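Local coordinates for metal-dependent phosphohydrolase, HDOD domain-containing (Geobacter sulfurreducens, PDB 3HC1), which is of unknown function but binds two iron ions in an HD-type site and is probably a metal-dependent phosphohydrolase of the HDOD family, at residues G190-H193 with C194-G197; P78-S81 with I82-V86. All blocks are in the same frame, centred on the assembly; numbering follows the deposited sequence.

Contact 1 (G190-H193 with C194-G197). With FE (Fe (III) ion), chain B.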
loop_
_atom_site.group_PDB
_atom_site.type_symbol
_atom_site.label_atom_id
_atom_site.label_comp_id
_atom_site.label_asym_id
_atom_site.label_seq_id
_atom_site.Cartn_x
_atom_site.Cartn_y
_atom_site.Cartn_z
ATOM N N GLY A 190 5.225 15.735 16.586
ATOM C CA GLY A 190 6.077 16.523 15.641
ATOM C C GLY A 190 6.570 15.827 14.370
ATOM O O GLY A 190 7.442 16.326 13.666
ATOM N N THR A 191 6.017 14.663 14.075
ATOM C CA THR A 191 6.365 13.893 12.881
ATOM C C THR A 191 5.159 13.013 12.600
ATOM O O THR A 191 4.268 12.918 13.437
ATOM C CB THR A 191 7.658 13.057 13.070
ATOM O OG1 THR A 191 8.093 12.571 11.792
ATOM C CG2 THR A 191 7.456 11.856 14.015
ATOM N N SER A 192 5.110 12.356 11.437
ATOM C CA SER A 192 3.989 11.474 11.124
ATOM C C SER A 192 4.421 10.072 10.656
ATOM O O SER A 192 5.619 9.774 10.502
ATOM C CB SER A 192 3.116 12.145 10.059
ATOM O OG SER A 192 3.562 11.786 8.751
ATOM N N HIS A 193 3.430 9.230 10.386
ATOM C CA HIS A 193 3.676 7.901 9.823
ATOM C C HIS A 193 4.367 7.942 8.452
ATOM O O HIS A 193 4.961 6.916 8.046
ATOM C CB HIS A 193 2.399 7.066 9.718
ATOM C CG HIS A 193 1.419 7.591 8.721
ATOM N ND1 HIS A 193 0.671 8.735 8.941
ATOM C CD2 HIS A 193 1.112 7.171 7.475
ATOM C CE1 HIS A 193 -0.088 8.958 7.886
ATOM N NE2 HIS A 193 0.141 8.011 6.994
ATOM N N CYS A 194 4.261 9.061 7.731
ATOM C CA CYS A 194 5.036 9.286 6.498
ATOM C C CYS A 194 6.519 9.218 6.777
ATOM O O CYS A 194 7.244 8.453 6.172
ATOM C CB CYS A 194 4.707 10.604 5.856
ATOM S SG CYS A 194 2.986 10.758 5.320
ATOM N N GLU A 195 6.981 9.975 7.749
ATOM C CA GLU A 195 8.396 9.978 8.097
ATOM C C GLU A 195 8.882 8.743 8.823
ATOM O O GLU A 195 9.977 8.219 8.540
ATOM C CB GLU A 195 8.670 11.227 8.938
ATOM C CG GLU A 195 8.439 12.481 8.138
ATOM C CD GLU A 195 7.020 13.026 8.239
ATOM O OE1 GLU A 195 6.111 12.389 8.796
ATOM O OE2 GLU A 195 6.839 14.116 7.743
ATOM N N VAL A 196 8.062 8.257 9.766
ATOM C CA VAL A 196 8.350 7.010 10.414
ATOM C C VAL A 196 8.389 5.891 9.403
ATOM O O VAL A 196 9.277 5.058 9.484
ATOM C CB VAL A 196 7.312 6.677 11.547
ATOM C CG1 VAL A 196 7.519 5.280 12.208
ATOM C CG2 VAL A 196 7.447 7.748 12.634
ATOM N N GLY A 197 7.422 5.847 8.479
ATOM C CA GLY A 197 7.384 4.751 7.477
ATOM C C GLY A 197 8.608 4.821 6.579
ATOM O O GLY A 197 9.172 3.787 6.155
HETATM FE FE FE B . -1.144 7.460 5.172
HETATM O O HOH W 1 -2.290 7.123 3.706
#
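Glu195 OE1 is gripped twice by Ser192. The serine hydroxyl donates to it over 2.6 Å from Ser192 OG to Glu195 OE1, arriving on the syn side and 20° out of the carboxylate plane, while Ser192 N reaches the same oxygen at 2.8 Å from well above that plane. The glutamate gets there by a bend at chi2 (91°), which brings its carboxylate back to Ser192 before the helix. Ser192, the N-cap residue of helix 193-203, accepts from Cys194 N through OG at 3.0 Å; with Glu195 OE1 held by Ser192 N this makes a capping box. The first helical bonds follow: Val196 N to Ser192 O, almost straight at 179°, and Gly197 N to His193 O. Thr191 OG1 runs alongside the glutamate stem, 3.2 Å from Glu195 CB, and is hydrogen-bonded to Arg12 O; the other carboxylate oxygen, Glu195 OE2, makes a salt bridge with the Arg12 side chain. Helix 9-21 is thus tied to the cap. His193 NE2 binds an iron(III) ion at 2.3 Å, in a shell completed by Asp153, His217, His218, Glu249 and a water 1.9 Å from the metal. With NE2 on iron and ND1 hydrogen-bonded to Glu185, the ring is held at both nitrogens. Cys194 SG lies over one ring face, 4.4 Å from the His193 centroid and displaced toward its rim. The box, whose two residues bracket His193, probably steadies the backbone from which it reaches the metal, and second-shell Glu185 may make the imidazole more electron-rich.

Contact 2 (P78-S81 with I82-V86)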
loop_
_atom_site.group_PDB
_atom_site.type_symbol
_atom_site.label_atom_id
_atom_site.label_comp_id
_atom_site.label_asym_id
_atom_site.label_seq_id
_atom_site.Cartn_x
_atom_site.Cartn_y
_atom_site.Cartn_z
ATOM N N PRO A 78 -10.102 -22.833 -11.922
ATOM C CA PRO A 78 -9.761 -23.360 -10.597
ATOM C C PRO A 78 -8.272 -23.571 -10.325
ATOM O O PRO A 78 -7.636 -24.439 -10.935
ATOM C CB PRO A 78 -10.521 -24.694 -10.521
ATOM C CG PRO A 78 -10.951 -25.022 -11.904
ATOM C CD PRO A 78 -10.857 -23.796 -12.748
ATOM N N ILE A 79 -7.744 -22.796 -9.385
ATOM C CA ILE A 79 -6.361 -22.915 -8.933
ATOM C C ILE A 79 -6.356 -23.677 -7.621
ATOM O O ILE A 79 -6.901 -23.212 -6.635
ATOM C CB ILE A 79 -5.739 -21.537 -8.710
ATOM C CG1 ILE A 79 -5.801 -20.717 -9.996
ATOM C CG2 ILE A 79 -4.321 -21.659 -8.195
ATOM C CD1 ILE A 79 -5.159 -21.370 -11.185
ATOM N N SER A 80 -5.756 -24.861 -7.634
ATOM C CA SER A 80 -5.789 -25.790 -6.500
ATOM C C SER A 80 -4.401 -26.137 -5.996
ATOM O O SER A 80 -4.204 -26.311 -4.792
ATOM C CB SER A 80 -6.547 -27.051 -6.893
ATOM O OG SER A 80 -6.763 -27.107 -8.300
ATOM N N SER A 81 -3.444 -26.248 -6.911
ATOM C CA SER A 81 -2.042 -26.360 -6.554
ATOM C C SER A 81 -1.291 -25.073 -6.874
ATOM O O SER A 81 -1.766 -24.204 -7.623
ATOM C CB SER A 81 -1.395 -27.512 -7.321
ATOM O OG SER A 81 -1.452 -27.283 -8.721
ATOM N N ILE A 82 -0.103 -24.977 -6.291
ATOM C CA ILE A 82 0.883 -23.980 -6.658
ATOM C C ILE A 82 1.356 -24.107 -8.130
ATOM O O ILE A 82 1.638 -23.097 -8.807
ATOM C CB ILE A 82 2.072 -24.059 -5.683
ATOM C CG1 ILE A 82 2.872 -22.771 -5.738
ATOM C CG2 ILE A 82 2.903 -25.352 -5.893
ATOM C CD1 ILE A 82 2.067 -21.555 -5.199
ATOM N N ARG A 83 1.422 -25.338 -8.631
ATOM C CA ARG A 83 1.733 -25.556 -10.040
ATOM C C ARG A 83 0.691 -24.846 -10.948
ATOM O O ARG A 83 1.055 -24.171 -11.924
ATOM C CB ARG A 83 1.845 -27.070 -10.315
ATOM C CG ARG A 83 2.189 -27.444 -11.762
ATOM C CD ARG A 83 3.357 -26.631 -12.317
ATOM N NE ARG A 83 3.840 -27.138 -13.603
ATOM C CZ ARG A 83 4.657 -26.472 -14.419
ATOM N NH1 ARG A 83 5.088 -25.250 -14.099
ATOM N NH2 ARG A 83 5.041 -27.021 -15.569
ATOM N N ASP A 84 -0.592 -24.960 -10.586
ATOM C CA ASP A 84 -1.670 -24.235 -11.259
ATOM C C ASP A 84 -1.430 -22.719 -11.206
ATOM O O ASP A 84 -1.616 -22.018 -12.205
ATOM C CB ASP A 84 -3.045 -24.504 -10.600
ATOM C CG ASP A 84 -3.569 -25.933 -10.802
ATOM O OD1 ASP A 84 -3.199 -26.609 -11.796
ATOM O OD2 ASP A 84 -4.402 -26.356 -9.959
ATOM N N ALA A 85 -1.071 -22.212 -10.026
ATOM C CA ALA A 85 -0.865 -20.786 -9.838
ATOM C C ALA A 85 0.263 -20.329 -10.783
ATOM O O ALA A 85 0.089 -19.399 -11.545
ATOM C CB ALA A 85 -0.562 -20.475 -8.373
ATOM N N VAL A 86 1.373 -21.048 -10.801
ATOM C CA VAL A 86 2.497 -20.699 -11.691
ATOM C C VAL A 86 2.084 -20.592 -13.180
ATOM O O VAL A 86 2.382 -19.597 -13.872
ATOM C CB VAL A 86 3.637 -21.705 -11.517
ATOM C CG1 VAL A 86 4.643 -21.658 -12.710
ATOM C CG2 VAL A 86 4.310 -21.473 -10.154
#
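Ser81 and Asp84 hold each other in a capping box at the start of helix 82-108, each side chain bonding to the other's backbone N-H. The serine OG sits between its own backbone N and carbonyl carbon (chi1 62°), which turns it forward over the first turn to accept from Asp84 N, 3.1 Å from Ser81 OG. Asp84 has its CG anti to the carbonyl carbon (chi1 -69°), and this swings the carboxylate back toward the incoming loop. There a single oxygen, OD2, collects three donors. Ser80 N meets the anti lone pair of Asp84 OD2, 3.1 Å away; Ser80 OG comes in nearly end-on to the C-O bond; Ser81 N descends from above the carboxylate plane, in an almost straight bond of 175°. The Ser80 hydroxyl thus shares its acceptor with the backbone N-H of the same residue. Behind the polar cluster Ile79 supplies the apolar half. Its CD1 passes alongside the aspartate stem, 3.8 Å from Asp84 CB, while its CG2 lies 3.9 Å from Ala85 CB; Ala68 of helix 58-69 touches both Ile79 and Ala85. The side chain of Ile82 packs on Leu54 and Val64. Ala85 N closes the first turn on Ser81 O, at 3.2 Å between the two atoms. Three donors on one oxygen should stabilise the ionised form of Asp84, and a negative charge at the N-terminus of a helix would be further favoured by the helix dipole.

In the fold
Both contacts are capping boxes that start a helix, but they lie on opposite sides of the chain's centre, about 40 Å apart between contact centres. Contact 1 is wholly buried and opens helix 193-203 beside the di-iron site; contact 2 is partly buried, with Ser80 and Arg83 exposed, and opens helix 82-108 away from the metals. The acidic residue differs with place: in contact 1 a glutamate divides its two oxygens between the cap and an arginine of helix 9-21, whereas in contact 2 a shorter aspartate gathers the loop on one oxygen. In contact 2 Ile79 ties the loop to helix 58-69, and the helix start packs on 47-54 and 58-69, chiefly through apolar side chains.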